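Local coordinates for protein probable ss-1,3-N-acetylglucosaminyltransferase (Staphylococcus aureus subsp. aureus N315, PDB 6H21) that is a probable glycosyltransferase of family 2 with a GT-A-type domain that binds manganese and uridine-diphosphate-N-acetylglucosamine, at residues E117-D122 and Y219-V224; S132-G137 and K176-S181; K150-K155 and N166-A171; Y170-L175 and G272-R277. All coordinates share one frame; numbering follows the deposited sequence.

Interaction 1: E117-D122 and Y219-V224; sequences ERALED and YEYYIV
Arg118 lies against Tyr219 where the start of helix 119-129 in the GT-A domain meets the turn leading into strand 222-225 of the central sheet. Its CD sits over one face of the Tyr219 ring, 4.0 Å from the centroid, in a CH-pi contact that is offset toward the rim. A bend at chi3 (61°) turns the guanidinium back so that its plane leans only 23° from that of the ring, with Arg118 NE 3.4 Å from Tyr219 CE1. The same turn aims NE along the helix at Asp122, whose OD2 it meets at 3.1 Å in the guanidinium plane. Weaker bonds from NH2 complete this salt bridge. Next in order, Ala119 CA lies 3.7 Å from Tyr221 CD1, where the two chains come nearest (5.1 Å between the CA atoms of Ala119 and Tyr221). One turn after Arg118, Asp122 closes the contact. Its carboxylate stands steeply, 75°, to the Tyr221 ring, which it meets at the edge. OD2 accepts from both Arg118 NE and Tyr221 OH, and the buried carboxylate probably keeps its negative charge with arginine so near. Lys216 adds a weak bond to the tyrosine hydroxyl. Tyr221 OH donates to the anti lone pair of Asp122 OD2 at 2.7 Å.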
loop_
_atom_site.group_PDB
_atom_site.type_symbol
_atom_site.label_atom_id
_atom_site.label_comp_id
_atom_site.label_asym_id
_atom_site.label_seq_id
_atom_site.Cartn_x
_atom_site.Cartn_y
_atom_site.Cartn_z
ATOM N N GLU C 117 -30.418 -40.748 14.017
ATOM C CA GLU C 117 -31.701 -41.494 13.953
ATOM C C GLU C 117 -32.897 -40.562 14.210
ATOM O O GLU C 117 -33.993 -40.851 13.736
ATOM C CB GLU C 117 -31.706 -42.699 14.907
ATOM C CG GLU C 117 -31.614 -42.343 16.389
ATOM C CD GLU C 117 -31.646 -43.538 17.343
ATOM O OE1 GLU C 117 -31.394 -44.683 16.898
ATOM O OE2 GLU C 117 -31.913 -43.331 18.539
ATOM N N ARG C 118 -32.690 -39.453 14.929
ATOM C CA ARG C 118 -33.774 -38.523 15.290
ATOM C C ARG C 118 -33.935 -37.376 14.281
ATOM O O ARG C 118 -34.876 -36.562 14.433
ATOM C CB ARG C 118 -33.519 -37.907 16.667
ATOM C CG ARG C 118 -33.516 -38.912 17.807
ATOM C CD ARG C 118 -33.268 -38.230 19.139
ATOM N NE ARG C 118 -34.328 -37.258 19.392
ATOM C CZ ARG C 118 -35.453 -37.506 20.066
ATOM N NH1 ARG C 118 -35.602 -38.629 20.750
ATOM N NH2 ARG C 118 -36.418 -36.605 20.061
ATOM N N ALA C 119 -33.059 -37.325 13.265
ATOM C CA ALA C 119 -32.950 -36.195 12.341
ATOM C C ALA C 119 -34.306 -35.827 11.738
ATOM O O ALA C 119 -34.745 -34.698 11.892
ATOM C CB ALA C 119 -31.939 -36.480 11.251
ATOM N N LEU C 120 -34.945 -36.758 11.023
ATOM C CA LEU C 120 -36.120 -36.387 10.232
ATOM C C LEU C 120 -37.268 -35.976 11.164
ATOM O O LEU C 120 -37.932 -34.983 10.906
ATOM C CB LEU C 120 -36.533 -37.542 9.313
ATOM C CG LEU C 120 -35.555 -37.928 8.200
ATOM C CD1 LEU C 120 -36.246 -38.827 7.187
ATOM C CD2 LEU C 120 -34.971 -36.701 7.505
ATOM N N GLU C 121 -37.469 -36.733 12.249
ATOM C CA GLU C 121 -38.601 -36.521 13.179
ATOM C C GLU C 121 -38.458 -35.162 13.881
ATOM O O GLU C 121 -39.387 -34.365 13.859
ATOM C CB GLU C 121 -38.705 -37.677 14.181
ATOM C CG GLU C 121 -39.851 -37.536 15.184
ATOM C CD GLU C 121 -41.258 -37.912 14.720
ATOM O OE1 GLU C 121 -41.467 -38.141 13.492
ATOM O OE2 GLU C 121 -42.158 -38.001 15.595
ATOM N N ASP C 122 -37.291 -34.898 14.473
ATOM C CA ASP C 122 -37.069 -33.683 15.259
ATOM C C ASP C 122 -37.091 -32.431 14.375
ATOM O O ASP C 122 -37.695 -31.436 14.762
ATOM C CB ASP C 122 -35.740 -33.728 15.999
ATOM C CG ASP C 122 -35.773 -34.597 17.239
ATOM O OD1 ASP C 122 -36.759 -35.393 17.391
ATOM O OD2 ASP C 122 -34.815 -34.466 18.042
ATOM N N TYR C 219 -29.128 -32.359 19.039
ATOM C CA TYR C 219 -28.154 -33.403 18.682
ATOM C C TYR C 219 -27.331 -32.931 17.482
ATOM O O TYR C 219 -27.665 -31.926 16.841
ATOM C CB TYR C 219 -28.865 -34.716 18.343
ATOM C CG TYR C 219 -29.736 -35.245 19.454
ATOM C CD1 TYR C 219 -31.035 -34.792 19.603
ATOM C CD2 TYR C 219 -29.258 -36.163 20.376
ATOM C CE1 TYR C 219 -31.843 -35.242 20.631
ATOM C CE2 TYR C 219 -30.052 -36.622 21.418
ATOM C CZ TYR C 219 -31.347 -36.151 21.546
ATOM O OH TYR C 219 -32.168 -36.572 22.543
ATOM N N GLU C 220 -26.249 -33.654 17.186
ATOM C CA GLU C 220 -25.579 -33.495 15.902
ATOM C C GLU C 220 -26.356 -34.338 14.880
ATOM O O GLU C 220 -26.131 -35.544 14.754
ATOM C CB GLU C 220 -24.102 -33.886 16.008
ATOM C CG GLU C 220 -23.287 -32.975 16.921
ATOM C CD GLU C 220 -21.796 -33.287 16.953
ATOM O OE1 GLU C 220 -21.399 -34.374 16.499
ATOM O OE2 GLU C 220 -21.033 -32.442 17.430
ATOM N N TYR C 221 -27.293 -33.691 14.182
ATOM C CA TYR C 221 -28.318 -34.373 13.407
ATOM C C TYR C 221 -27.778 -34.863 12.058
ATOM O O TYR C 221 -28.287 -35.840 11.520
ATOM C CB TYR C 221 -29.504 -33.444 13.150
ATOM C CG TYR C 221 -30.392 -33.202 14.343
ATOM C CD1 TYR C 221 -31.177 -34.223 14.856
ATOM C CD2 TYR C 221 -30.463 -31.954 14.945
ATOM C CE1 TYR C 221 -32.020 -34.007 15.935
ATOM C CE2 TYR C 221 -31.296 -31.724 16.029
ATOM C CZ TYR C 221 -32.075 -32.754 16.523
ATOM O OH TYR C 221 -32.899 -32.552 17.588
ATOM N N TYR C 222 -26.798 -34.147 11.497
ATOM C CA TYR C 222 -26.198 -34.480 10.201
ATOM C C TYR C 222 -24.680 -34.568 10.369
ATOM O O TYR C 222 -24.057 -33.585 10.742
ATOM C CB TYR C 222 -26.571 -33.433 9.149
ATOM C CG TYR C 222 -26.166 -33.801 7.746
ATOM C CD1 TYR C 222 -24.833 -33.816 7.360
ATOM C CD2 TYR C 222 -27.113 -34.125 6.795
ATOM C CE1 TYR C 222 -24.461 -34.182 6.080
ATOM C CE2 TYR C 222 -26.758 -34.475 5.504
ATOM C CZ TYR C 222 -25.426 -34.495 5.142
ATOM O OH TYR C 222 -25.080 -34.851 3.874
ATOM N N ILE C 223 -24.112 -35.750 10.096
ATOM C CA ILE C 223 -22.692 -36.001 10.305
ATOM C C ILE C 223 -21.982 -35.944 8.950
ATOM O O ILE C 223 -22.240 -36.774 8.083
ATOM C CB ILE C 223 -22.471 -37.348 11.027
ATOM C CG1 ILE C 223 -23.226 -37.398 12.357
ATOM C CG2 ILE C 223 -20.993 -37.623 11.215
ATOM C CD1 ILE C 223 -23.682 -38.784 12.754
ATOM N N VAL C 224 -21.109 -34.937 8.791
ATOM C CA VAL C 224 -20.328 -34.740 7.603
ATOM C C VAL C 224 -19.101 -35.651 7.711
ATOM O O VAL C 224 -18.334 -35.524 8.633
ATOM C CB VAL C 224 -19.932 -33.260 7.429
ATOM C CG1 VAL C 224 -18.969 -33.071 6.258
ATOM C CG2 VAL C 224 -21.151 -32.350 7.265
#

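Interaction 2: S132-G137 and K176-S181; sequences SDLIIG and KMFKKS
Ile135 and Met177 form the hydrogen-bonded pair where strands 134-142 and 177-179 run antiparallel in the mixed sheet of the GT-A domain, Ile135 N to Met177 O at 2.8 Å and Met177 N to Ile135 O at 2.9 Å. A third backbone bond, from Lys179 N to Asp133 O, follows just before the helix that Lys179 N-caps by position. Leu134 and Phe178 make the neighbouring non-hydrogen-bonded pair. Leu134 CG lies anti to the backbone N (chi1 179°), which brings CD1 over one face of the Phe178 ring, 3.8 Å from its centroid, as a CH-pi contact. On the opposite face of the sheet Ile135 CD1 rests 4.0 Å from Met177 CG. At one end Lys176 runs alongside Ile136, its CE 3.8 Å from Ile136 CG2. Its chain then bends at chi4, and NZ is bound by the carbonyls of Ala171 and Ser173 and by Tyr139 OH. At the other end Asp133 OD1 and Lys179 NZ stay 4.2 Å apart, too far for a salt bridge, and a water bridges them. Asp133 OD2 takes the backbone N of Lys211 and Asn212. Farther out, helix 198-207 packs on the Leu134 and Phe178 face, where Phe206 meets Phe178 edge-to-face; helix 119-129 covers Ile135 and Met177 through Leu123, and strands 213-216 and 105-108 flank the pair in the sheet.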
loop_
_atom_site.group_PDB
_atom_site.type_symbol
_atom_site.label_atom_id
_atom_site.label_comp_id
_atom_site.label_asym_id
_atom_site.label_seq_id
_atom_site.Cartn_x
_atom_site.Cartn_y
_atom_site.Cartn_z
ATOM N N SER C 132 -41.892 -23.388 9.648
ATOM C CA SER C 132 -40.585 -23.113 9.024
ATOM C C SER C 132 -40.583 -23.493 7.534
ATOM O O SER C 132 -41.100 -24.535 7.130
ATOM C CB SER C 132 -39.483 -23.820 9.768
ATOM O OG SER C 132 -39.644 -23.665 11.171
ATOM N N ASP C 133 -39.978 -22.617 6.730
ATOM C CA ASP C 133 -39.628 -22.872 5.333
ATOM C C ASP C 133 -38.305 -23.640 5.236
ATOM O O ASP C 133 -38.108 -24.408 4.299
ATOM C CB ASP C 133 -39.550 -21.559 4.554
ATOM C CG ASP C 133 -40.869 -20.815 4.547
ATOM O OD1 ASP C 133 -41.888 -21.459 4.252
ATOM O OD2 ASP C 133 -40.859 -19.606 4.868
ATOM N N LEU C 134 -37.421 -23.452 6.217
ATOM C CA LEU C 134 -36.098 -24.066 6.248
ATOM C C LEU C 134 -35.778 -24.467 7.691
ATOM O O LEU C 134 -35.916 -23.648 8.585
ATOM C CB LEU C 134 -35.090 -23.032 5.737
ATOM C CG LEU C 134 -33.626 -23.458 5.714
ATOM C CD1 LEU C 134 -33.390 -24.598 4.740
ATOM C CD2 LEU C 134 -32.721 -22.281 5.357
ATOM N N ILE C 135 -35.367 -25.719 7.916
ATOM C CA ILE C 135 -34.884 -26.123 9.229
ATOM C C ILE C 135 -33.449 -26.644 9.083
ATOM O O ILE C 135 -33.163 -27.480 8.208
ATOM C CB ILE C 135 -35.820 -27.146 9.903
ATOM C CG1 ILE C 135 -37.292 -26.730 9.805
ATOM C CG2 ILE C 135 -35.390 -27.383 11.348
ATOM C CD1 ILE C 135 -38.023 -27.302 8.610
ATOM N N ILE C 136 -32.556 -26.084 9.910
ATOM C CA ILE C 136 -31.160 -26.405 9.892
ATOM C C ILE C 136 -30.837 -27.170 11.162
ATOM O O ILE C 136 -31.009 -26.644 12.249
ATOM C CB ILE C 136 -30.301 -25.139 9.759
ATOM C CG1 ILE C 136 -30.827 -24.259 8.625
ATOM C CG2 ILE C 136 -28.838 -25.499 9.574
ATOM C CD1 ILE C 136 -30.252 -22.882 8.612
ATOM N N GLY C 137 -30.385 -28.413 10.988
ATOM C CA GLY C 137 -29.883 -29.229 12.092
ATOM C C GLY C 137 -28.384 -29.050 12.260
ATOM O O GLY C 137 -27.651 -29.028 11.283
ATOM N N LYS C 176 -29.937 -29.747 4.641
ATOM C CA LYS C 176 -30.926 -29.048 5.446
ATOM C C LYS C 176 -32.322 -29.518 5.019
ATOM O O LYS C 176 -32.470 -30.173 3.984
ATOM C CB LYS C 176 -30.813 -27.537 5.206
ATOM C CG LYS C 176 -29.503 -26.894 5.654
ATOM C CD LYS C 176 -29.380 -25.449 5.245
ATOM C CE LYS C 176 -28.202 -24.739 5.879
ATOM N NZ LYS C 176 -26.894 -25.350 5.522
ATOM N N MET C 177 -33.345 -29.127 5.779
ATOM C CA MET C 177 -34.732 -29.487 5.459
ATOM C C MET C 177 -35.454 -28.252 4.891
ATOM O O MET C 177 -35.609 -27.261 5.557
ATOM C CB MET C 177 -35.445 -30.031 6.703
ATOM C CG MET C 177 -36.862 -30.495 6.439
ATOM S SD MET C 177 -37.607 -31.362 7.843
ATOM C CE MET C 177 -36.582 -32.830 7.911
ATOM N N PHE C 178 -35.887 -28.354 3.629
ATOM C CA PHE C 178 -36.491 -27.282 2.846
ATOM C C PHE C 178 -37.970 -27.588 2.547
ATOM O O PHE C 178 -38.277 -28.646 2.086
ATOM C CB PHE C 178 -35.799 -27.167 1.485
ATOM C CG PHE C 178 -34.361 -26.710 1.469
ATOM C CD1 PHE C 178 -33.319 -27.616 1.606
ATOM C CD2 PHE C 178 -34.048 -25.385 1.229
ATOM C CE1 PHE C 178 -32.002 -27.199 1.539
ATOM C CE2 PHE C 178 -32.725 -24.972 1.168
ATOM C CZ PHE C 178 -31.707 -25.879 1.321
ATOM N N LYS C 179 -38.856 -26.608 2.739
ATOM C CA LYS C 179 -40.278 -26.748 2.401
ATOM C C LYS C 179 -40.432 -26.791 0.875
ATOM O O LYS C 179 -39.987 -25.905 0.164
ATOM C CB LYS C 179 -41.099 -25.606 3.009
ATOM C CG LYS C 179 -42.596 -25.704 2.744
ATOM C CD LYS C 179 -43.413 -24.697 3.516
ATOM C CE LYS C 179 -43.893 -25.251 4.841
ATOM N NZ LYS C 179 -44.682 -24.254 5.596
ATOM N N LYS C 180 -41.095 -27.837 0.387
ATOM C CA LYS C 180 -41.126 -28.158 -1.037
ATOM C C LYS C 180 -41.909 -27.097 -1.835
ATOM O O LYS C 180 -41.566 -26.804 -2.987
ATOM C CB LYS C 180 -41.712 -29.562 -1.234
ATOM C CG LYS C 180 -41.689 -30.066 -2.672
ATOM C CD LYS C 180 -40.290 -30.301 -3.207
ATOM C CE LYS C 180 -40.202 -30.375 -4.718
ATOM N NZ LYS C 180 -41.322 -31.123 -5.335
ATOM N N SER C 181 -42.960 -26.528 -1.243
ATOM C CA SER C 181 -43.846 -25.597 -1.970
ATOM C C SER C 181 -43.079 -24.327 -2.378
ATOM O O SER C 181 -43.346 -23.726 -3.420
ATOM C CB SER C 181 -45.073 -25.282 -1.149
ATOM O OG SER C 181 -44.707 -24.686 0.090
HETATM O O HOH W 1 -43.610 -21.785 6.311
#

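Interaction 3: K150-K155 and N166-A171; sequences KAIFEK and NSIFYA
Ile152, within a short 3-10 turn, and Asn166, just before another (168-170), bring their backbones to 5.1 Å between CA atoms, and Ile152 CA makes a 3.3 Å CA-H...O contact with Asn166 O. Both turns belong to the long connection between strands 134-142 and 177-179 of the GT-A domain. Ile152 does most of the touching. With CG1 anti to the backbone N (chi1 -177°), Ile152 CD1 reaches across to Ile168 CG1 at 3.9 Å, while its CG2 branch meets Ala171 CB at 4.1 Å. Nearer the surface, Ala151 CB lies 3.9 Å from Ser167 OG, and the extended Lys155 chain crosses the Asn166 side chain at about a right angle, its CD beside ND2. Asn166 OD1 itself is engaged by the backbone N of Asp162. Ile136 and Ile215 of the central sheet also pack on Ile152. No direct hydrogen bond links the two turns; a water accepts from Ile152 N at 2.9 Å and donates to Ser167 O at 3.1 Å, so the join depends on aliphatic packing with one water-mediated polar link.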
loop_
_atom_site.group_PDB
_atom_site.type_symbol
_atom_site.label_atom_id
_atom_site.label_comp_id
_atom_site.label_asym_id
_atom_site.label_seq_id
_atom_site.Cartn_x
_atom_site.Cartn_y
_atom_site.Cartn_z
ATOM N N LYS C 150 -20.379 -23.333 12.745
ATOM C CA LYS C 150 -20.421 -23.319 14.212
ATOM C C LYS C 150 -21.203 -22.091 14.720
ATOM O O LYS C 150 -22.028 -22.223 15.614
ATOM C CB LYS C 150 -18.990 -23.368 14.768
ATOM N N ALA C 151 -20.972 -20.903 14.148
ATOM C CA ALA C 151 -21.613 -19.681 14.646
ATOM C C ALA C 151 -23.146 -19.789 14.617
ATOM O O ALA C 151 -23.801 -19.331 15.534
ATOM C CB ALA C 151 -21.143 -18.487 13.856
ATOM N N ILE C 152 -23.710 -20.364 13.547
ATOM C CA ILE C 152 -25.154 -20.514 13.401
ATOM C C ILE C 152 -25.741 -21.287 14.588
ATOM O O ILE C 152 -26.894 -21.045 14.953
ATOM C CB ILE C 152 -25.538 -21.166 12.053
ATOM C CG1 ILE C 152 -27.055 -21.257 11.887
ATOM C CG2 ILE C 152 -24.884 -22.529 11.875
ATOM C CD1 ILE C 152 -27.529 -21.262 10.454
ATOM N N PHE C 153 -24.979 -22.214 15.185
ATOM C CA PHE C 153 -25.538 -23.060 16.241
ATOM C C PHE C 153 -25.165 -22.573 17.649
ATOM O O PHE C 153 -25.519 -23.239 18.599
ATOM C CB PHE C 153 -25.112 -24.514 16.041
ATOM C CG PHE C 153 -25.399 -25.032 14.657
ATOM C CD1 PHE C 153 -26.704 -25.216 14.224
ATOM C CD2 PHE C 153 -24.362 -25.302 13.778
ATOM C CE1 PHE C 153 -26.957 -25.669 12.938
ATOM C CE2 PHE C 153 -24.619 -25.771 12.498
ATOM C CZ PHE C 153 -25.916 -25.950 12.082
ATOM N N GLU C 154 -24.519 -21.406 17.788
ATOM C CA GLU C 154 -23.953 -21.009 19.097
ATOM C C GLU C 154 -25.029 -20.431 20.039
ATOM O O GLU C 154 -24.725 -20.138 21.185
ATOM C CB GLU C 154 -22.775 -20.042 18.929
ATOM C CG GLU C 154 -23.167 -18.573 19.022
ATOM C CD GLU C 154 -22.253 -17.596 18.303
ATOM O OE1 GLU C 154 -21.023 -17.721 18.470
ATOM O OE2 GLU C 154 -22.775 -16.720 17.566
ATOM N N LYS C 155 -26.279 -20.274 19.597
ATOM C CA LYS C 155 -27.313 -19.676 20.475
ATOM C C LYS C 155 -28.371 -20.712 20.867
ATOM O O LYS C 155 -29.399 -20.356 21.439
ATOM C CB LYS C 155 -27.959 -18.466 19.789
ATOM C CG LYS C 155 -26.974 -17.510 19.131
ATOM C CD LYS C 155 -27.522 -16.134 18.865
ATOM C CE LYS C 155 -26.480 -15.218 18.253
ATOM N NZ LYS C 155 -26.864 -13.788 18.362
ATOM N N ASN C 166 -27.860 -14.704 12.874
ATOM C CA ASN C 166 -27.633 -16.120 13.122
ATOM C C ASN C 166 -26.660 -16.691 12.087
ATOM O O ASN C 166 -26.547 -17.930 11.937
ATOM C CB ASN C 166 -28.951 -16.892 13.134
ATOM C CG ASN C 166 -29.916 -16.408 14.199
ATOM O OD1 ASN C 166 -30.961 -15.828 13.878
ATOM N ND2 ASN C 166 -29.586 -16.658 15.460
ATOM N N SER C 167 -25.994 -15.794 11.349
ATOM C CA SER C 167 -24.807 -16.132 10.583
ATOM C C SER C 167 -25.113 -17.180 9.504
ATOM O O SER C 167 -24.300 -18.065 9.279
ATOM C CB SER C 167 -23.712 -16.638 11.499
ATOM O OG SER C 167 -23.263 -15.610 12.372
ATOM N N ILE C 168 -26.260 -17.044 8.819
ATOM C CA ILE C 168 -26.730 -18.090 7.899
ATOM C C ILE C 168 -25.878 -18.074 6.623
ATOM O O ILE C 168 -25.702 -19.124 6.010
ATOM C CB ILE C 168 -28.248 -17.974 7.619
ATOM C CG1 ILE C 168 -29.041 -17.974 8.924
ATOM C CG2 ILE C 168 -28.741 -19.069 6.678
ATOM C CD1 ILE C 168 -30.538 -18.062 8.736
ATOM N N PHE C 169 -25.296 -16.920 6.260
ATOM C CA PHE C 169 -24.435 -16.856 5.070
ATOM C C PHE C 169 -23.137 -17.660 5.239
ATOM O O PHE C 169 -22.415 -17.839 4.275
ATOM C CB PHE C 169 -24.066 -15.416 4.708
ATOM C CG PHE C 169 -25.125 -14.668 3.946
ATOM C CD1 PHE C 169 -26.156 -15.321 3.300
ATOM C CD2 PHE C 169 -25.073 -13.288 3.870
ATOM C CE1 PHE C 169 -27.134 -14.606 2.621
ATOM C CE2 PHE C 169 -26.035 -12.574 3.168
ATOM C CZ PHE C 169 -27.049 -13.234 2.525
ATOM N N TYR C 170 -22.872 -18.168 6.444
ATOM C CA TYR C 170 -21.700 -19.001 6.693
ATOM C C TYR C 170 -22.085 -20.487 6.769
ATOM O O TYR C 170 -21.283 -21.297 7.166
ATOM C CB TYR C 170 -21.000 -18.500 7.965
ATOM C CG TYR C 170 -20.441 -17.114 7.784
ATOM C CD1 TYR C 170 -21.258 -16.001 7.896
ATOM C CD2 TYR C 170 -19.122 -16.916 7.414
ATOM C CE1 TYR C 170 -20.771 -14.724 7.683
ATOM C CE2 TYR C 170 -18.619 -15.644 7.203
ATOM C CZ TYR C 170 -19.444 -14.545 7.334
ATOM O OH TYR C 170 -18.954 -13.290 7.126
ATOM N N ALA C 171 -23.323 -20.822 6.399
ATOM C CA ALA C 171 -23.854 -22.176 6.486
ATOM C C ALA C 171 -24.824 -22.409 5.319
ATOM O O ALA C 171 -26.012 -22.644 5.500
ATOM C CB ALA C 171 -24.528 -22.371 7.829
HETATM O O HOH W 2 -22.676 -20.129 10.858
#

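Interaction 4: Y170-L175 and G272-R277; sequences YALSVL and GKYTTR
Tyr170 and Arg277 run antiparallel alongside one another, the arginine's aliphatic stem lying over one face of the phenol ring. Arg277 CG is 4.1 Å from the Tyr170 centroid, a CH-pi contact, and Arg277 CB sits 3.8 Å from Tyr170 CZ. CG anti to the backbone N (chi1 176°) lays the stem over the ring, and a bend at chi2 then turns the guanidinium until its plane is 56° from it. Beyond the ring, a water lies 2.7 Å from Tyr170 OH and donates to Lys273 O, also at 2.7 Å; Arg280 bonds to the hydroxyl too. Leu172 CD1 instead comes to the edge of the Tyr274 ring, 4.1 Å from Tyr274 CE1, while Tyr274 OH bonds to Gln200. The loop goes on to Ser173 and Leu175, both in the pocket that holds uridine-diphosphate-N-acetylglucosamine, with an ST turn closed by Leu175 N on Ser173 OG. The contact joins this pocket loop to helix 264-281 of the TarS-type linker region, with helix 198-207 touching Leu172 and helix 242-256 touching Tyr274.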
loop_
_atom_site.group_PDB
_atom_site.type_symbol
_atom_site.label_atom_id
_atom_site.label_comp_id
_atom_site.label_asym_id
_atom_site.label_seq_id
_atom_site.Cartn_x
_atom_site.Cartn_y
_atom_site.Cartn_z
ATOM N N TYR C 170 -22.872 -18.168 6.444
ATOM C CA TYR C 170 -21.700 -19.001 6.693
ATOM C C TYR C 170 -22.085 -20.487 6.769
ATOM O O TYR C 170 -21.283 -21.297 7.166
ATOM C CB TYR C 170 -21.000 -18.500 7.965
ATOM C CG TYR C 170 -20.441 -17.114 7.784
ATOM C CD1 TYR C 170 -21.258 -16.001 7.896
ATOM C CD2 TYR C 170 -19.122 -16.916 7.414
ATOM C CE1 TYR C 170 -20.771 -14.724 7.683
ATOM C CE2 TYR C 170 -18.619 -15.644 7.203
ATOM C CZ TYR C 170 -19.444 -14.545 7.334
ATOM O OH TYR C 170 -18.954 -13.290 7.126
ATOM N N ALA C 171 -23.323 -20.822 6.399
ATOM C CA ALA C 171 -23.854 -22.176 6.486
ATOM C C ALA C 171 -24.824 -22.409 5.319
ATOM O O ALA C 171 -26.012 -22.644 5.500
ATOM C CB ALA C 171 -24.528 -22.371 7.829
ATOM N N LEU C 172 -24.277 -22.370 4.108
ATOM C CA LEU C 172 -25.052 -22.285 2.899
ATOM C C LEU C 172 -25.099 -23.620 2.143
ATOM O O LEU C 172 -25.593 -23.658 1.006
ATOM C CB LEU C 172 -24.440 -21.184 2.035
ATOM C CG LEU C 172 -24.735 -19.761 2.482
ATOM C CD1 LEU C 172 -24.061 -18.778 1.541
ATOM C CD2 LEU C 172 -26.226 -19.491 2.580
ATOM N N SER C 173 -24.672 -24.721 2.761
ATOM C CA SER C 173 -24.877 -26.055 2.148
ATOM C C SER C 173 -26.385 -26.309 2.043
ATOM O O SER C 173 -27.172 -25.710 2.770
ATOM C CB SER C 173 -24.204 -27.168 2.920
ATOM O OG SER C 173 -25.008 -27.602 4.007
ATOM N N VAL C 174 -26.771 -27.234 1.167
ATOM C CA VAL C 174 -28.156 -27.635 1.039
ATOM C C VAL C 174 -28.470 -28.834 1.948
ATOM O O VAL C 174 -29.550 -29.447 1.794
ATOM C CB VAL C 174 -28.498 -27.945 -0.428
ATOM C CG1 VAL C 174 -28.257 -26.723 -1.298
ATOM C CG2 VAL C 174 -27.733 -29.153 -0.936
ATOM N N LEU C 175 -27.583 -29.139 2.913
ATOM C CA LEU C 175 -27.765 -30.314 3.777
ATOM C C LEU C 175 -28.661 -29.948 4.977
ATOM O O LEU C 175 -28.237 -29.872 6.136
ATOM C CB LEU C 175 -26.390 -30.849 4.171
ATOM C CG LEU C 175 -25.441 -31.054 2.991
ATOM C CD1 LEU C 175 -24.073 -31.488 3.468
ATOM C CD2 LEU C 175 -26.004 -32.061 1.985
ATOM N N GLY C 272 -23.716 -6.739 1.166
ATOM C CA GLY C 272 -22.490 -6.426 1.910
ATOM C C GLY C 272 -22.064 -7.553 2.841
ATOM O O GLY C 272 -20.867 -7.871 2.984
ATOM N N LYS C 273 -23.036 -8.154 3.528
ATOM C CA LYS C 273 -22.744 -9.285 4.392
ATOM C C LYS C 273 -22.247 -10.473 3.565
ATOM O O LYS C 273 -21.352 -11.214 4.011
ATOM C CB LYS C 273 -23.970 -9.636 5.231
ATOM C CG LYS C 273 -24.354 -8.551 6.233
ATOM C CD LYS C 273 -23.295 -8.285 7.283
ATOM C CE LYS C 273 -23.522 -6.955 7.978
ATOM N NZ LYS C 273 -22.610 -6.792 9.137
ATOM N N TYR C 274 -22.795 -10.653 2.359
ATOM C CA TYR C 274 -22.346 -11.759 1.506
ATOM C C TYR C 274 -20.911 -11.472 1.031
ATOM O O TYR C 274 -20.070 -12.379 0.994
ATOM C CB TYR C 274 -23.276 -12.059 0.320
ATOM C CG TYR C 274 -22.753 -13.252 -0.431
ATOM C CD1 TYR C 274 -22.975 -14.534 0.039
ATOM C CD2 TYR C 274 -21.884 -13.094 -1.492
ATOM C CE1 TYR C 274 -22.406 -15.642 -0.574
ATOM C CE2 TYR C 274 -21.273 -14.189 -2.088
ATOM C CZ TYR C 274 -21.537 -15.470 -1.636
ATOM O OH TYR C 274 -20.934 -16.549 -2.231
ATOM N N THR C 275 -20.644 -10.220 0.652
ATOM C CA THR C 275 -19.313 -9.819 0.210
ATOM C C THR C 275 -18.285 -10.146 1.306
ATOM O O THR C 275 -17.214 -10.657 1.016
ATOM C CB THR C 275 -19.276 -8.344 -0.219
ATOM O OG1 THR C 275 -20.145 -8.140 -1.339
ATOM C CG2 THR C 275 -17.872 -7.912 -0.589
ATOM N N THR C 276 -18.624 -9.846 2.564
ATOM C CA THR C 276 -17.778 -10.151 3.711
ATOM C C THR C 276 -17.503 -11.657 3.765
ATOM O O THR C 276 -16.359 -12.080 3.877
ATOM C CB THR C 276 -18.387 -9.648 5.029
ATOM O OG1 THR C 276 -18.615 -8.242 4.916
ATOM C CG2 THR C 276 -17.514 -9.920 6.238
ATOM N N ARG C 277 -18.564 -12.461 3.673
ATOM C CA ARG C 277 -18.429 -13.914 3.661
ATOM C C ARG C 277 -17.496 -14.353 2.519
ATOM O O ARG C 277 -16.655 -15.243 2.708
ATOM C CB ARG C 277 -19.807 -14.578 3.546
ATOM C CG ARG C 277 -19.762 -16.095 3.432
ATOM C CD ARG C 277 -19.868 -16.565 1.999
ATOM N NE ARG C 277 -19.267 -17.887 1.860
ATOM C CZ ARG C 277 -18.618 -18.309 0.779
ATOM N NH1 ARG C 277 -17.998 -19.479 0.819
ATOM N NH2 ARG C 277 -18.571 -17.557 -0.318
HETATM O O HOH W 3 -20.948 -11.468 6.707
#

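How the interactions relate
Along the chain, interactions 2 and 3 are nested within the loop closed by interaction 1, and interaction 3 also within that closed by interaction 2, whereas interaction 4 crosses both 1 and 2, leaving from the end of segment 166-171 and reaching helix 264-281. Interactions 1 and 2, with centres 14 Å apart, share the central sheet through neighbouring strands 222-225 and 134-142, and Met177 CE touches Leu120 O. Interactions 3 and 4 lie 10 Å apart between centres and share Tyr170 and Ala171; Phe169 O of interaction 3 packs on Arg277 CG of interaction 4. Together they form a continuous path from the GT-A sheet, past the uridine-diphosphate-N-acetylglucosamine pocket, to the linker helices.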